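Local coordinates for uncharacterized protein (Desulfovibrio desulfuricans subsp. desulfuricans str. G20, PDB 2Q30) that is of unknown function but folds as a small RmlC-like cupin, a double-stranded beta-helix barrel that assembles with a second copy of itself, at residues 33-38 with 101-106; 38-43 with 92-97. All blocks are in the same frame, centred on the assembly; numbering follows the deposited sequence. Where two conformers were deposited one is given.

Interaction 1 (33-38 with 101-106)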
ATOM      1  N   PHE A  33      -1.888  -7.998 -10.279  1.00 30.46           N
ATOM      2  CA  PHE A  33      -2.382  -7.983  -8.908  1.00 29.30           C
ATOM      3  C   PHE A  33      -3.849  -7.554  -8.767  1.00 29.32           C
ATOM      4  O   PHE A  33      -4.462  -7.037  -9.699  1.00 26.35           O
ATOM      5  CB  PHE A  33      -1.472  -7.159  -7.952  1.00 30.58           C
ATOM      6  CG  PHE A  33      -1.010  -5.801  -8.481  1.00 28.48           C
ATOM      7  CD1 PHE A  33      -1.755  -5.033  -9.398  1.00 28.91           C
ATOM      8  CD2 PHE A  33       0.170  -5.243  -7.967  1.00 35.14           C
ATOM      9  CE1 PHE A  33      -1.288  -3.774  -9.817  1.00 32.76           C
ATOM     10  CE2 PHE A  33       0.619  -3.972  -8.383  1.00 32.08           C
ATOM     11  CZ  PHE A  33      -0.119  -3.255  -9.310  1.00 31.43           C
ATOM     12  N   LYS A  34      -4.391  -7.804  -7.579  1.00 29.28           N
ATOM     13  CA  LYS A  34      -5.717  -7.356  -7.179  1.00 29.76           C
ATOM     14  C   LYS A  34      -5.472  -6.445  -5.996  1.00 29.73           C
ATOM     15  O   LYS A  34      -4.678  -6.786  -5.114  1.00 30.71           O
ATOM     16  CB  LYS A  34      -6.621  -8.526  -6.789  1.00 30.72           C
ATOM     17  CG  LYS A  34      -8.030  -8.107  -6.367  1.00 31.45           C
ATOM     18  CD  LYS A  34      -8.891  -9.350  -6.171  1.00 35.66           C
ATOM     19  CE  LYS A  34     -10.310  -9.036  -5.842  1.00 43.89           C
ATOM     20  NZ  LYS A  34     -11.114 -10.300  -5.728  1.00 45.75           N
ATOM     21  N   ILE A  35      -6.100  -5.281  -6.021  1.00 29.78           N
ATOM     22  CA  ILE A  35      -5.964  -4.275  -5.005  1.00 29.15           C
ATOM     23  C   ILE A  35      -7.376  -3.992  -4.509  1.00 28.79           C
ATOM     24  O   ILE A  35      -8.246  -3.594  -5.305  1.00 29.53           O
ATOM     25  CB  ILE A  35      -5.302  -2.995  -5.551  1.00 28.84           C
ATOM     26  CG1 ILE A  35      -3.981  -3.306  -6.248  1.00 31.20           C
ATOM     27  CG2 ILE A  35      -5.068  -2.003  -4.416  1.00 33.98           C
ATOM     28  CD1 ILE A  35      -3.255  -2.053  -6.863  1.00 28.74           C
ATOM     29  N   VAL A  36      -7.595  -4.192  -3.208  1.00 28.44           N
ATOM     30  CA  VAL A  36      -8.891  -3.961  -2.576  0.50 29.82           C
ATOM     31  C   VAL A  36      -8.727  -3.269  -1.231  1.00 31.11           C
ATOM     32  O   VAL A  36      -7.744  -3.507  -0.507  1.00 30.88           O
ATOM     33  CB  VAL A  36      -9.662  -5.298  -2.378  0.50 30.58           C
ATOM     34  CG1 VAL A  36     -10.169  -5.802  -3.704  0.50 31.09           C
ATOM     35  CG2 VAL A  36      -8.783  -6.346  -1.679  0.50 28.30           C
ATOM     36  N   SER A  37      -9.682  -2.408  -0.909  1.00 31.36           N
ATOM     37  CA  SER A  37      -9.680  -1.685   0.338  1.00 30.34           C
ATOM     38  C   SER A  37     -10.753  -2.269   1.234  1.00 30.37           C
ATOM     39  O   SER A  37     -11.728  -2.858   0.748  1.00 29.78           O
ATOM     40  CB  SER A  37      -9.901  -0.191   0.146  1.00 32.00           C
ATOM     41  OG  SER A  37     -11.179   0.103  -0.339  1.00 32.57           O
ATOM     42  N   PHE A  38     -10.533  -2.108   2.540  1.00 30.14           N
ATOM     43  CA  PHE A  38     -11.489  -2.503   3.586  1.00 29.54           C
ATOM     44  C   PHE A  38     -11.612  -1.321   4.529  1.00 29.70           C
ATOM     45  O   PHE A  38     -10.596  -0.800   4.989  1.00 29.05           O
ATOM     46  CB  PHE A  38     -11.043  -3.748   4.304  1.00 31.78           C
ATOM     47  CG  PHE A  38     -10.961  -4.960   3.427  1.00 31.47           C
ATOM     48  CD1 PHE A  38      -9.794  -5.270   2.745  1.00 34.38           C
ATOM     49  CD2 PHE A  38     -12.058  -5.827   3.304  1.00 31.85           C
ATOM     50  CE1 PHE A  38      -9.727  -6.419   1.941  1.00 34.01           C
ATOM     51  CE2 PHE A  38     -11.999  -6.950   2.506  1.00 34.44           C
ATOM     52  CZ  PHE A  38     -10.833  -7.263   1.833  1.00 33.83           C
ATOM     53  N   LYS A 101      -9.074   2.313   7.689  1.00 31.04           N
ATOM     54  CA  LYS A 101      -9.076   1.878   6.305  1.00 29.56           C
ATOM     55  C   LYS A 101      -7.723   1.257   5.984  1.00 30.29           C
ATOM     56  O   LYS A 101      -6.658   1.788   6.369  1.00 31.54           O
ATOM     57  CB  LYS A 101      -9.456   2.984   5.336  1.00 29.07           C
ATOM     58  CG  LYS A 101      -9.720   2.500   3.933  1.00 29.55           C
ATOM     59  CD  LYS A 101     -10.278   3.601   3.047  1.00 27.18           C
ATOM     60  CE  LYS A 101     -10.611   3.125   1.623  1.00 31.07           C
ATOM     61  NZ  LYS A 101     -11.335   4.212   0.857  1.00 27.95           N
ATOM     62  N   VAL A 102      -7.784   0.122   5.289  1.00 31.02           N
ATOM     63  CA  VAL A 102      -6.595  -0.587   4.825  1.00 30.98           C
ATOM     64  C   VAL A 102      -6.683  -0.874   3.337  1.00 30.51           C
ATOM     65  O   VAL A 102      -7.768  -0.916   2.786  1.00 29.99           O
ATOM     66  CB  VAL A 102      -6.343  -1.917   5.608  1.00 32.06           C
ATOM     67  CG1 VAL A 102      -6.197  -1.617   7.097  1.00 30.20           C
ATOM     68  CG2 VAL A 102      -7.432  -2.951   5.334  1.00 31.12           C
ATOM     69  N   LEU A 103      -5.517  -1.060   2.718  1.00 31.60           N
ATOM     70  CA  LEU A 103      -5.398  -1.406   1.310  1.00 29.97           C
ATOM     71  C   LEU A 103      -4.688  -2.732   1.231  1.00 30.08           C
ATOM     72  O   LEU A 103      -3.633  -2.901   1.816  1.00 32.00           O
ATOM     73  CB  LEU A 103      -4.586  -0.355   0.562  1.00 28.56           C
ATOM     74  CG  LEU A 103      -4.604  -0.501  -0.969  1.00 27.93           C
ATOM     75  CD1 LEU A 103      -6.031  -0.398  -1.539  1.00 28.17           C
ATOM     76  CD2 LEU A 103      -3.708   0.588  -1.577  1.00 31.05           C
ATOM     77  N   VAL A 104      -5.265  -3.656   0.483  1.00 31.61           N
ATOM     78  CA  VAL A 104      -4.708  -4.974   0.315  1.00 30.38           C
ATOM     79  C   VAL A 104      -4.312  -5.136  -1.131  1.00 30.43           C
ATOM     80  O   VAL A 104      -5.120  -4.871  -1.983  1.00 31.03           O
ATOM     81  CB  VAL A 104      -5.744  -6.058   0.706  1.00 32.82           C
ATOM     82  CG1 VAL A 104      -5.139  -7.494   0.521  1.00 30.01           C
ATOM     83  CG2 VAL A 104      -6.211  -5.826   2.127  1.00 31.01           C
ATOM     84  N   THR A 105      -3.076  -5.575  -1.376  1.00 29.90           N
ATOM     85  CA  THR A 105      -2.533  -5.889  -2.700  1.00 30.24           C
ATOM     86  C   THR A 105      -2.154  -7.367  -2.659  1.00 30.97           C
ATOM     87  O   THR A 105      -1.402  -7.788  -1.782  1.00 29.18           O
ATOM     88  CB  THR A 105      -1.308  -5.031  -3.069  1.00 30.37           C
ATOM     89  OG1 THR A 105      -1.705  -3.650  -3.015  1.00 33.67           O
ATOM     90  CG2 THR A 105      -0.829  -5.381  -4.495  1.00 29.19           C
ATOM     91  N   ILE A 106      -2.698  -8.124  -3.594  1.00 29.27           N
ATOM     92  CA  ILE A 106      -2.557  -9.573  -3.683  1.00 31.39           C
ATOM     93  C   ILE A 106      -1.893  -9.878  -5.016  1.00 29.27           C
ATOM     94  O   ILE A 106      -2.403  -9.447  -6.038  1.00 28.36           O
ATOM     95  CB  ILE A 106      -3.949 -10.249  -3.621  1.00 32.03           C
ATOM     96  CG1 ILE A 106      -4.787  -9.705  -2.437  1.00 34.46           C
ATOM     97  CG2 ILE A 106      -3.782 -11.751  -3.557  1.00 30.29           C
ATOM     98  CD1 ILE A 106      -6.241 -10.150  -2.465  1.00 36.35           C
TER
HETATM   99  O   HOH W   1     -11.527   2.569  -1.475  1.00 26.55           O

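Interaction 2 (38-43 with 92-97)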
ATOM      1  N   PHE A  38     -10.533  -2.108   2.540  1.00 30.14           N
ATOM      2  CA  PHE A  38     -11.489  -2.503   3.586  1.00 29.54           C
ATOM      3  C   PHE A  38     -11.612  -1.321   4.529  1.00 29.70           C
ATOM      4  O   PHE A  38     -10.596  -0.800   4.989  1.00 29.05           O
ATOM      5  CB  PHE A  38     -11.043  -3.748   4.304  1.00 31.78           C
ATOM      6  CG  PHE A  38     -10.961  -4.960   3.427  1.00 31.47           C
ATOM      7  CD1 PHE A  38      -9.794  -5.270   2.745  1.00 34.38           C
ATOM      8  CD2 PHE A  38     -12.058  -5.827   3.304  1.00 31.85           C
ATOM      9  CE1 PHE A  38      -9.727  -6.419   1.941  1.00 34.01           C
ATOM     10  CE2 PHE A  38     -11.999  -6.950   2.506  1.00 34.44           C
ATOM     11  CZ  PHE A  38     -10.833  -7.263   1.833  1.00 33.83           C
ATOM     12  N   THR A  39     -12.840  -0.841   4.737  1.00 31.22           N
ATOM     13  CA  THR A  39     -13.098   0.321   5.592  1.00 30.13           C
ATOM     14  C   THR A  39     -13.936  -0.184   6.762  1.00 29.70           C
ATOM     15  O   THR A  39     -14.975  -0.829   6.571  1.00 30.86           O
ATOM     16  CB  THR A  39     -13.805   1.446   4.857  1.00 28.55           C
ATOM     17  OG1 THR A  39     -13.105   1.720   3.617  1.00 31.28           O
ATOM     18  CG2 THR A  39     -13.862   2.694   5.743  1.00 27.53           C
ATOM     19  N   PHE A  40     -13.453   0.112   7.955  1.00 30.20           N
ATOM     20  CA  PHE A  40     -14.026  -0.368   9.178  1.00 28.82           C
ATOM     21  C   PHE A  40     -14.414   0.753  10.095  1.00 29.82           C
ATOM     22  O   PHE A  40     -13.685   1.738  10.217  1.00 29.31           O
ATOM     23  CB  PHE A  40     -12.962  -1.149   9.956  1.00 30.09           C
ATOM     24  CG  PHE A  40     -12.304  -2.249   9.186  1.00 27.75           C
ATOM     25  CD1 PHE A  40     -12.841  -3.519   9.178  1.00 32.02           C
ATOM     26  CD2 PHE A  40     -11.111  -2.021   8.494  1.00 32.94           C
ATOM     27  CE1 PHE A  40     -12.213  -4.561   8.484  1.00 30.92           C
ATOM     28  CE2 PHE A  40     -10.480  -3.059   7.804  1.00 30.86           C
ATOM     29  CZ  PHE A  40     -11.038  -4.329   7.814  1.00 30.09           C
ATOM     30  N   LYS A  41     -15.563   0.580  10.744  1.00 30.00           N
ATOM     31  CA  LYS A  41     -15.916   1.376  11.904  1.00 32.63           C
ATOM     32  C   LYS A  41     -15.151   0.688  13.028  1.00 32.12           C
ATOM     33  O   LYS A  41     -14.811  -0.506  12.920  1.00 29.98           O
ATOM     34  CB  LYS A  41     -17.415   1.369  12.222  1.00 33.77           C
ATOM     35  CG  LYS A  41     -18.315   2.135  11.244  1.00 37.59           C
ATOM     36  CD  LYS A  41     -18.011   3.646  11.164  1.00 48.56           C
ATOM     37  CE  LYS A  41     -18.257   4.454  12.437  1.00 53.07           C
ATOM     38  NZ  LYS A  41     -17.744   5.873  12.260  1.00 50.10           N
ATOM     39  N   ALA A  42     -14.844   1.449  14.074  1.00 33.57           N
ATOM     40  CA  ALA A  42     -14.125   0.943  15.257  1.00 32.94           C
ATOM     41  C   ALA A  42     -14.809  -0.324  15.779  1.00 32.93           C
ATOM     42  O   ALA A  42     -16.037  -0.367  15.872  1.00 32.42           O
ATOM     43  CB  ALA A  42     -14.078   2.027  16.367  1.00 33.75           C
ATOM     44  N   GLY A  43     -14.020  -1.363  16.040  1.00 32.03           N
ATOM     45  CA  GLY A  43     -14.541  -2.644  16.519  1.00 32.95           C
ATOM     46  C   GLY A  43     -14.920  -3.636  15.440  1.00 32.58           C
ATOM     47  O   GLY A  43     -15.148  -4.798  15.752  1.00 33.07           O
ATOM     48  N   HIS A  92      -4.998 -14.773   7.789  1.00 31.39           N
ATOM     49  CA  HIS A  92      -4.854 -13.342   8.063  1.00 31.22           C
ATOM     50  C   HIS A  92      -6.221 -12.702   8.200  1.00 30.63           C
ATOM     51  O   HIS A  92      -7.171 -13.101   7.539  1.00 30.82           O
ATOM     52  CB  HIS A  92      -4.095 -12.644   6.939  1.00 31.96           C
ATOM     53  CG  HIS A  92      -4.673 -12.901   5.581  1.00 33.61           C
ATOM     54  ND1 HIS A  92      -4.331 -14.006   4.836  1.00 33.85           N
ATOM     55  CD2 HIS A  92      -5.589 -12.221   4.854  1.00 35.39           C
ATOM     56  CE1 HIS A  92      -4.998 -13.983   3.696  1.00 33.36           C
ATOM     57  NE2 HIS A  92      -5.775 -12.916   3.689  1.00 32.81           N
ATOM     58  N   GLY A  93      -6.272 -11.669   9.025  1.00 31.28           N
ATOM     59  CA  GLY A  93      -7.482 -10.923   9.281  1.00 30.43           C
ATOM     60  C   GLY A  93      -7.090  -9.588   9.808  1.00 30.40           C
ATOM     61  O   GLY A  93      -5.885  -9.339  10.090  1.00 29.32           O
ATOM     62  N   VAL A  94      -8.080  -8.710   9.934  1.00 31.47           N
ATOM     63  CA  VAL A  94      -7.831  -7.335  10.406  1.00 32.76           C
ATOM     64  C   VAL A  94      -8.930  -6.945  11.372  1.00 34.94           C
ATOM     65  O   VAL A  94     -10.074  -7.210  11.080  1.00 36.13           O
ATOM     66  CB  VAL A  94      -7.835  -6.344   9.239  1.00 35.55           C
ATOM     67  CG1 VAL A  94      -7.658  -4.938   9.745  1.00 37.73           C
ATOM     68  CG2 VAL A  94      -6.738  -6.689   8.221  1.00 35.11           C
ATOM     69  N   ARG A  95      -8.564  -6.335  12.503  1.00 32.70           N
ATOM     70  CA  ARG A  95      -9.500  -5.853  13.504  1.00 34.86           C
ATOM     71  C   ARG A  95      -9.258  -4.362  13.672  1.00 34.28           C
ATOM     72  O   ARG A  95      -8.122  -3.948  13.843  1.00 34.26           O
ATOM     73  CB  ARG A  95      -9.261  -6.588  14.807  1.00 35.37           C
ATOM     74  CG  ARG A  95     -10.350  -6.411  15.830  1.00 41.89           C
ATOM     75  CD  ARG A  95     -10.061  -7.310  17.013  1.00 40.98           C
ATOM     76  NE  ARG A  95     -10.247  -8.697  16.630  1.00 46.90           N
ATOM     77  CZ  ARG A  95      -9.506  -9.746  16.996  1.00 44.94           C
ATOM     78  NH1 ARG A  95      -8.406  -9.652  17.735  1.00 48.90           N
ATOM     79  NH2 ARG A  95      -9.850 -10.926  16.536  1.00 43.84           N
ATOM     80  N   ALA A  96     -10.316  -3.562  13.598  1.00 31.88           N
ATOM     81  CA  ALA A  96     -10.206  -2.129  13.741  1.00 30.66           C
ATOM     82  C   ALA A  96     -10.410  -1.741  15.209  1.00 31.28           C
ATOM     83  O   ALA A  96     -11.432  -2.106  15.806  1.00 29.99           O
ATOM     84  CB  ALA A  96     -11.231  -1.457  12.908  1.00 28.98           C
ATOM     85  N   VAL A  97      -9.449  -1.017  15.785  1.00 31.01           N
ATOM     86  CA  VAL A  97      -9.587  -0.456  17.140  1.00 31.45           C
ATOM     87  C   VAL A  97     -10.317   0.896  17.003  1.00 31.90           C
ATOM     88  O   VAL A  97     -11.236   1.183  17.761  1.00 32.65           O
ATOM     89  CB  VAL A  97      -8.230  -0.330  17.875  1.00 31.77           C
ATOM     90  CG1 VAL A  97      -8.394   0.477  19.172  1.00 35.31           C
ATOM     91  CG2 VAL A  97      -7.648  -1.739  18.157  1.00 31.03           C
TER

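Interaction 1 (33-38 with 101-106)
Ile35 and Leu103 make the tightest side-chain meeting between these two antiparallel strands: the CG2 methyl of Ile35 sits 3.4 Å from CD1 of Leu103, closer than carbons usually pack. On the same face, CG2 of Thr105 lies 3.6 Å from CD2 of the Phe33 ring. Chi1 of 45° places CG of Phe33 between its backbone N and carbonyl carbon, and CD1 of Ile35 lies over one face of the ring, offset toward the rim. The other face of the ladder carries Lys34, Val36, Phe38, Val102, Val104 and Ile106. Here the CG2 branch of Val104 approaches the edge of the Phe38 ring, 3.6 Å from CE1, while CB of Phe38 rests 3.8 Å from CG2 of Val102.

Behind the side chains lies the backbone. Lys34 with Ile106, Val36 with Val104 and Phe38 with Val102 are hydrogen-bonded pairs, each joined by two N-H...O bonds; the shortest, 2.7 Å, runs from Val104 N to Val36 O. In the intervening non-hydrogen-bonded pairs, CA-H groups of Ile35, Ser37 and Thr105 add contacts to carbonyl oxygens opposite. Lys101, extended from CG outward, passes CE beside OG of Ser37, and its ammonium meets that hydroxyl through a water, which donates to Ser37 OG at 2.7 Å and accepts from Lys101 NZ; NZ also bonds to Leu11 O.

Further out, strands 23-29 and 56-63 flank the pair. The Ile35 and Leu103 side chains pack on Asn58 and Val60 of the second subunit, and Thr105 OG1 is hydrogen-bonded to Asn58 ND2 of that subunit. The chemistry therefore divides by face: Val36, Phe38, Val102 and Val104 build a buried apolar layer, whereas the Ile35, Leu103 and Thr105 face combines apolar packing with a polar link at the dimer interface.

Interaction 2 (38-43 with 92-97)
Apolar packing begins at Phe40, which reaches across to both Ala96 and Val94 where one barrel sheet faces the other. Its CB comes within 3.4 Å of the Ala96 methyl. Farther along the side chain, ring atoms CE2 and CZ meet CG1 of Val94, the nearer end of a side chain that crosses that of Phe40 at about a right angle; CE2 to CG1 is 3.9 Å. With CG anti to its carbonyl carbon (chi1 -54°), Phe40 lays its ring along strand 92-96, from Ala96 toward Val94. Phe22 and Met100 also touch the Phe40 side chain, and Met100 packs on Val94 as well; it thus touches both sides of this contact, whose Phe40, Val94 and Ala96 are buried.

The polar part lies where the chain leaves strand 34-40. Gly43 N donates to Ala96 O at 2.7 Å with a bent N-H...O angle of 146°; the donor stands above the carbonyl plane, 41° out of it. Gly43 has a positive phi, a backbone shape suited to glycine. Beside this bond, CB of Ala42 lies 3.3 Å from Val97 O.

Charged and polar groups around the turn engage Asp99, whose carboxylate forms a salt bridge with Lys41 NZ and accepts a hydrogen bond from Ala42 N. Lys41 additionally makes a cation-pi contact with Phe17. The chain here passes from strand 34-40 of one sheet to strand 45-49 of the other, which pairs with strand 92-96; such a crossing between facing sheets belongs to the double-stranded beta-helix of cupins.

Strand 34-40 unites the two contacts, whose centres lie 13 Å apart. Interaction 1 pairs it with strand 100-107 inside one sheet; interaction 2 follows the same chain beyond Phe38, the residue they share, to the facing sheet. Strands 92-96 and 100-107 follow each other in the chain but lie in different sheets, so the two partners are joined by the short connection between them. Side chains bridge the two: CG2 of Val102 lies 3.9 Å from CE2 of Phe40, and CD of Lys101 lies 3.4 Å from OG1 of Thr39. A bound 1,2-ethanediol, probably from the crystallisation liquor, sits about 3 Å from the Lys101 side chain. The second subunit reaches interaction 1 but does not touch interaction 2.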